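Local coordinates for protein epoxide hydrolase (Aspergillus niger, PDB 3G02) that probably hydrolyses epoxides to vicinal diols, here in an enantioselective form produced by directed evolution, at residues 281-286 with 293-298; 126-131 with 376-381. The protein carries 9 engineered substitutions. All blocks are in the same frame, centred on the assembly; numbering follows the deposited sequence.

Contact 1 of 2, residues 281-286 with 293-298; sequences KYLQWV and ETILEM
Tyr282 is the main bump of this contact. It reaches from helix 271-284 and lies lengthwise along the ridge of Ile295 and Met298, one turn apart on helix 292-304. Its base and its tip meet different partners. Near the backbone, Tyr282 CB rests on the outer end of Ile295, with Ile295 CD1 at 3.8 Å. Ile295 is extended about CB-CG1, chi2 -179°, and this carries CD1 across to the other helix. There CD1 fills the corner formed by Tyr282 CB and the branch tip Leu283 CD2, which lies 4.1 Å from Ile295 CD1. Leu283 and Ile295 cross at about a right angle.

At the far end, Tyr282 OH lies 3.5 Å from Met298 CG, and Tyr282 CZ is 3.8 Å from Met298 CB. The Met298 chain crosses the phenol roughly at a right angle. Its bend at chi2, -49°, turns SD away from the hydroxyl, so methylenes rather than sulfur do the touching. Water 1 sits at the ring edge, in its plane. It makes weak hydrogen bonds to Tyr282 OH and to Met298 O, the latter as donor at 3.2 Å.

Phe376 stacks on the Tyr282 ring, Leu379 touches Met298, and Met65 packs on Ile295. The side chain of Tyr282 is about 8 Å from that of His375, a predicted catalytic residue. Two successive helices joined by a short loop and packed through apolar side chains, inserted in the chain between strands 209-214 and 340-345, are typical of the helical cap of epoxide hydrolases with the alpha/beta hydrolase fold.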
loop_
_atom_site.group_PDB
_atom_site.type_symbol
_atom_site.label_atom_id
_atom_site.label_comp_id
_atom_site.label_asym_id
_atom_site.label_seq_id
_atom_site.Cartn_x
_atom_site.Cartn_y
_atom_site.Cartn_z
ATOM N N LYS A 281 -1.604 10.814 5.768
ATOM C CA LYS A 281 -2.032 11.819 4.799
ATOM C C LYS A 281 -2.511 13.105 5.462
ATOM O O LYS A 281 -2.226 14.196 4.978
ATOM C CB LYS A 281 -3.077 11.240 3.835
ATOM C CG LYS A 281 -2.636 9.939 3.130
ATOM C CD LYS A 281 -1.179 9.986 2.636
ATOM C CE LYS A 281 -0.830 8.752 1.809
ATOM N NZ LYS A 281 0.612 8.730 1.401
ATOM N N TYR A 282 -3.213 12.987 6.587
ATOM C CA TYR A 282 -3.564 14.188 7.343
ATOM C C TYR A 282 -2.335 14.916 7.884
ATOM O O TYR A 282 -2.386 16.126 8.109
ATOM C CB TYR A 282 -4.557 13.880 8.464
ATOM C CG TYR A 282 -5.986 13.772 7.985
ATOM C CD1 TYR A 282 -6.705 14.909 7.603
ATOM C CD2 TYR A 282 -6.623 12.535 7.911
ATOM C CE1 TYR A 282 -8.022 14.815 7.158
ATOM C CE2 TYR A 282 -7.941 12.432 7.469
ATOM C CZ TYR A 282 -8.634 13.568 7.097
ATOM O OH TYR A 282 -9.937 13.472 6.654
ATOM N N LEU A 283 -1.233 14.193 8.076
ATOM C CA LEU A 283 0.019 14.820 8.492
ATOM C C LEU A 283 0.775 15.456 7.328
ATOM O O LEU A 283 1.272 16.579 7.440
ATOM C CB LEU A 283 0.922 13.799 9.187
ATOM C CG LEU A 283 0.497 13.308 10.570
ATOM C CD1 LEU A 283 1.432 12.197 11.015
ATOM C CD2 LEU A 283 0.482 14.442 11.591
ATOM N N GLN A 284 0.876 14.736 6.215
ATOM C CA GLN A 284 1.752 15.159 5.117
ATOM C C GLN A 284 1.126 16.148 4.148
ATOM O O GLN A 284 1.841 16.899 3.480
ATOM C CB GLN A 284 2.253 13.945 4.330
ATOM C CG GLN A 284 3.146 13.005 5.130
ATOM C CD GLN A 284 3.854 11.983 4.261
ATOM O OE1 GLN A 284 3.610 11.890 3.053
ATOM N NE2 GLN A 284 4.743 11.213 4.869
ATOM N N TRP A 285 -0.200 16.136 4.052
ATOM C CA TRP A 285 -0.885 16.846 2.978
ATOM C C TRP A 285 -1.307 18.270 3.318
ATOM O O TRP A 285 -1.745 19.010 2.438
ATOM C CB TRP A 285 -2.101 16.047 2.538
ATOM C CG TRP A 285 -1.780 14.798 1.781
ATOM C CD1 TRP A 285 -0.541 14.272 1.516
ATOM C CD2 TRP A 285 -2.731 13.902 1.197
ATOM N NE1 TRP A 285 -0.671 13.110 0.778
ATOM C CE2 TRP A 285 -2.005 12.861 0.575
ATOM C CE3 TRP A 285 -4.133 13.885 1.132
ATOM C CZ2 TRP A 285 -2.637 11.811 -0.102
ATOM C CZ3 TRP A 285 -4.759 12.845 0.457
ATOM C CH2 TRP A 285 -4.009 11.819 -0.147
ATOM N N VAL A 286 -1.184 18.638 4.590
ATOM C CA VAL A 286 -1.583 19.966 5.051
ATOM C C VAL A 286 -0.410 20.941 5.054
ATOM O O VAL A 286 0.756 20.535 4.989
ATOM C CB VAL A 286 -2.222 19.916 6.467
ATOM C CG1 VAL A 286 -3.501 19.091 6.457
ATOM C CG2 VAL A 286 -1.232 19.379 7.506
ATOM N N GLU A 293 -6.898 15.925 17.615
ATOM C CA GLU A 293 -8.333 15.654 17.775
ATOM C C GLU A 293 -9.067 15.552 16.430
ATOM O O GLU A 293 -9.921 14.682 16.247
ATOM C CB GLU A 293 -8.975 16.728 18.671
ATOM C CG GLU A 293 -10.510 16.776 18.687
ATOM C CD GLU A 293 -11.167 15.623 19.436
ATOM O OE1 GLU A 293 -10.504 14.960 20.263
ATOM O OE2 GLU A 293 -12.372 15.388 19.196
ATOM N N THR A 294 -8.729 16.433 15.492
ATOM C CA THR A 294 -9.338 16.412 14.163
ATOM C C THR A 294 -9.029 15.097 13.443
ATOM O O THR A 294 -9.922 14.477 12.863
ATOM C CB THR A 294 -8.884 17.616 13.320
ATOM O OG1 THR A 294 -9.257 18.824 13.995
ATOM C CG2 THR A 294 -9.519 17.587 11.927
ATOM N N ILE A 295 -7.772 14.662 13.506
ATOM C CA ILE A 295 -7.379 13.399 12.885
ATOM C C ILE A 295 -8.134 12.218 13.504
ATOM O O ILE A 295 -8.653 11.366 12.780
ATOM C CB ILE A 295 -5.843 13.184 12.920
ATOM C CG1 ILE A 295 -5.139 14.318 12.157
ATOM C CG2 ILE A 295 -5.470 11.811 12.345
ATOM C CD1 ILE A 295 -3.619 14.208 12.092
ATOM N N LEU A 296 -8.229 12.185 14.833
ATOM C CA LEU A 296 -8.976 11.118 15.502
ATOM C C LEU A 296 -10.464 11.127 15.141
ATOM O O LEU A 296 -11.057 10.067 14.962
ATOM C CB LEU A 296 -8.781 11.157 17.024
ATOM C CG LEU A 296 -7.371 10.820 17.527
ATOM C CD1 LEU A 296 -7.313 10.906 19.050
ATOM C CD2 LEU A 296 -6.915 9.437 17.059
ATOM N N GLU A 297 -11.052 12.316 15.012
ATOM C CA GLU A 297 -12.443 12.450 14.584
ATOM C C GLU A 297 -12.661 11.861 13.191
ATOM O O GLU A 297 -13.583 11.072 12.978
ATOM C CB GLU A 297 -12.876 13.924 14.583
ATOM C CG GLU A 297 -13.101 14.514 15.969
ATOM C CD GLU A 297 -13.307 16.024 15.955
ATOM O OE1 GLU A 297 -13.156 16.663 14.893
ATOM O OE2 GLU A 297 -13.634 16.571 17.028
ATOM N N MET A 298 -11.810 12.251 12.244
ATOM C CA MET A 298 -11.962 11.814 10.852
ATOM C C MET A 298 -11.747 10.317 10.694
ATOM O O MET A 298 -12.486 9.647 9.972
ATOM C CB MET A 298 -11.017 12.578 9.919
ATOM C CG MET A 298 -11.233 14.089 9.885
ATOM S SD MET A 298 -12.955 14.600 9.663
ATOM C CE MET A 298 -12.721 16.295 9.098
HETATM O O HOH W 1 -10.617 10.216 7.408
#

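Contact 2 of 2, residues 126-131 with 376-381; sequences YPILQL and FAALER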
loop_
_atom_site.group_PDB
_atom_site.type_symbol
_atom_site.label_atom_id
_atom_site.label_comp_id
_atom_site.label_asym_id
_atom_site.label_seq_id
_atom_site.Cartn_x
_atom_site.Cartn_y
_atom_site.Cartn_z
ATOM N N TYR A 126 -17.896 21.571 6.921
ATOM C CA TYR A 126 -18.566 22.149 8.089
ATOM C C TYR A 126 -18.050 23.545 8.479
ATOM O O TYR A 126 -18.862 24.428 8.736
ATOM C CB TYR A 126 -18.569 21.181 9.280
ATOM C CG TYR A 126 -19.808 20.301 9.341
ATOM C CD1 TYR A 126 -20.390 19.784 8.175
ATOM C CD2 TYR A 126 -20.391 19.974 10.565
ATOM C CE1 TYR A 126 -21.525 18.979 8.231
ATOM C CE2 TYR A 126 -21.521 19.164 10.628
ATOM C CZ TYR A 126 -22.082 18.678 9.460
ATOM O OH TYR A 126 -23.201 17.879 9.528
ATOM N N PRO A 127 -16.713 23.756 8.524
ATOM C CA PRO A 127 -16.256 25.132 8.760
ATOM C C PRO A 127 -16.850 26.165 7.796
ATOM O O PRO A 127 -17.233 27.253 8.235
ATOM C CB PRO A 127 -14.734 25.020 8.600
ATOM C CG PRO A 127 -14.449 23.633 9.082
ATOM C CD PRO A 127 -15.567 22.825 8.459
ATOM N N ILE A 128 -16.953 25.822 6.512
ATOM C CA ILE A 128 -17.561 26.725 5.528
ATOM C C ILE A 128 -19.067 26.907 5.767
ATOM O O ILE A 128 -19.578 28.029 5.714
ATOM C CB ILE A 128 -17.247 26.289 4.073
ATOM C CG1 ILE A 128 -15.782 26.611 3.747
ATOM C CG2 ILE A 128 -18.208 26.954 3.073
ATOM C CD1 ILE A 128 -15.299 26.102 2.405
ATOM N N LEU A 129 -19.773 25.814 6.041
ATOM C CA LEU A 129 -21.193 25.909 6.389
ATOM C C LEU A 129 -21.415 26.813 7.601
ATOM O O LEU A 129 -22.360 27.611 7.624
ATOM C CB LEU A 129 -21.806 24.522 6.625
ATOM C CG LEU A 129 -21.870 23.565 5.427
ATOM C CD1 LEU A 129 -22.621 22.305 5.827
ATOM C CD2 LEU A 129 -22.512 24.216 4.206
ATOM N N GLN A 130 -20.535 26.700 8.595
ATOM C CA GLN A 130 -20.625 27.524 9.801
ATOM C C GLN A 130 -20.479 29.007 9.472
ATOM O O GLN A 130 -21.249 29.833 9.969
ATOM C CB GLN A 130 -19.580 27.090 10.834
ATOM C CG GLN A 130 -19.618 27.894 12.145
ATOM C CD GLN A 130 -20.922 27.724 12.923
ATOM O OE1 GLN A 130 -21.549 26.663 12.893
ATOM N NE2 GLN A 130 -21.323 28.771 13.637
ATOM N N LEU A 131 -19.513 29.337 8.619
ATOM C CA LEU A 131 -19.317 30.719 8.197
ATOM C C LEU A 131 -20.580 31.265 7.534
ATOM O O LEU A 131 -21.018 32.373 7.846
ATOM C CB LEU A 131 -18.113 30.840 7.261
ATOM C CG LEU A 131 -16.725 30.587 7.858
ATOM C CD1 LEU A 131 -15.703 30.457 6.747
ATOM C CD2 LEU A 131 -16.316 31.681 8.846
ATOM N N PHE A 376 -6.197 20.007 2.082
ATOM C CA PHE A 376 -7.524 20.007 2.680
ATOM C C PHE A 376 -8.055 21.439 2.792
ATOM O O PHE A 376 -8.288 21.950 3.892
ATOM C CB PHE A 376 -7.493 19.304 4.043
ATOM C CG PHE A 376 -7.150 17.834 3.968
ATOM C CD1 PHE A 376 -8.131 16.899 3.656
ATOM C CD2 PHE A 376 -5.858 17.386 4.209
ATOM C CE1 PHE A 376 -7.827 15.540 3.575
ATOM C CE2 PHE A 376 -5.546 16.030 4.146
ATOM C CZ PHE A 376 -6.535 15.106 3.828
ATOM N N ALA A 377 -8.254 22.076 1.639
ATOM C CA ALA A 377 -8.570 23.503 1.576
ATOM C C ALA A 377 -9.774 23.920 2.419
ATOM O O ALA A 377 -9.720 24.934 3.109
ATOM C CB ALA A 377 -8.750 23.945 0.137
ATOM N N ALA A 378 -10.850 23.140 2.364
ATOM C CA ALA A 378 -12.050 23.452 3.145
ATOM C C ALA A 378 -11.794 23.422 4.654
ATOM O O ALA A 378 -12.396 24.196 5.397
ATOM C CB ALA A 378 -13.197 22.519 2.769
ATOM N N LEU A 379 -10.899 22.538 5.093
ATOM C CA LEU A 379 -10.510 22.457 6.503
ATOM C C LEU A 379 -9.458 23.485 6.890
ATOM O O LEU A 379 -9.503 24.047 7.984
ATOM C CB LEU A 379 -9.960 21.065 6.834
ATOM C CG LEU A 379 -10.896 19.870 6.968
ATOM C CD1 LEU A 379 -10.084 18.652 7.364
ATOM C CD2 LEU A 379 -11.985 20.136 7.996
ATOM N N GLU A 380 -8.490 23.700 6.003
ATOM C CA GLU A 380 -7.314 24.507 6.315
ATOM C C GLU A 380 -7.564 25.990 6.107
ATOM O O GLU A 380 -7.148 26.815 6.928
ATOM C CB GLU A 380 -6.141 24.080 5.438
ATOM C CG GLU A 380 -5.597 22.694 5.719
ATOM C CD GLU A 380 -4.418 22.376 4.838
ATOM O OE1 GLU A 380 -3.404 23.099 4.921
ATOM O OE2 GLU A 380 -4.506 21.413 4.052
ATOM N N ARG A 381 -8.225 26.318 4.997
ATOM C CA ARG A 381 -8.446 27.706 4.590
ATOM C C ARG A 381 -9.916 27.945 4.230
ATOM O O ARG A 381 -10.212 28.398 3.118
ATOM C CB ARG A 381 -7.550 28.068 3.391
ATOM C CG ARG A 381 -6.061 27.731 3.532
ATOM C CD ARG A 381 -5.404 28.400 4.736
ATOM N NE ARG A 381 -5.439 29.856 4.659
ATOM C CZ ARG A 381 -4.906 30.672 5.566
ATOM N NH1 ARG A 381 -4.285 30.185 6.632
ATOM N NH2 ARG A 381 -4.995 31.983 5.405
HETATM O O HOH W 2 -15.061 23.901 5.372
#
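Ile128 and Ala378 meet methyl to methyl, with Ile128 CD1 4.2 Å from Ala378 CB. Beside them the Pro127 ring touches two residues. Pro127 CB lies 4.1 Å from the carbonyl oxygen Ala378 O, and Pro127 CG approaches the branch Leu379 CD2 at 4.4 Å. Leu379 starts out away from helix 126-135, but its end comes back toward the proline.

Water 2 joins the two backbones. It accepts from Ile128 N at 2.9 Å and donates to Ala378 O at 2.7 Å. Ile128 N lies in the first turn of its helix, and the water provides its acceptor.

Helix 126-135 is the helix of a beta-alpha-beta crossover of the alpha/beta hydrolase fold, between the neighbouring parallel strands 110-115 and 143-148. Leu129 packs on the second of these strands. The short helix 377-380 follows the predicted catalytic residue His375.

Glu380 ties down the start of that short helix. Its OE2 accepts from Phe376 N at 3.0 Å, 23° out of the carboxylate plane and on the anti side. The bond is clearly bent, 135° at the hydrogen. Its other oxygen, OE1, accepts from Gly374 N and Asp287 N. Further out, Pro382 touches both Pro127 and Ile128.

How the contacts relate
Along the chain, helix 126-135 comes first, and the partner of segment 126-131 begins 245 residues after Leu131. Contact 2 closes this long loop at 376-381, joining an early helix of the alpha/beta core to the region just after the last strand, 362-369. Contact 1 falls within that loop. It closes a much shorter one, since 281-286 and 293-298 are separated by six residues, and it pairs two consecutive cap helices. The loops therefore nest and do not cross. The contacts also touch: Val286 CG1 lies 3.7 Å from Phe376 CD2, and Val286 also packs on Glu380. Segment 376-381 thus lies against cap and core alike.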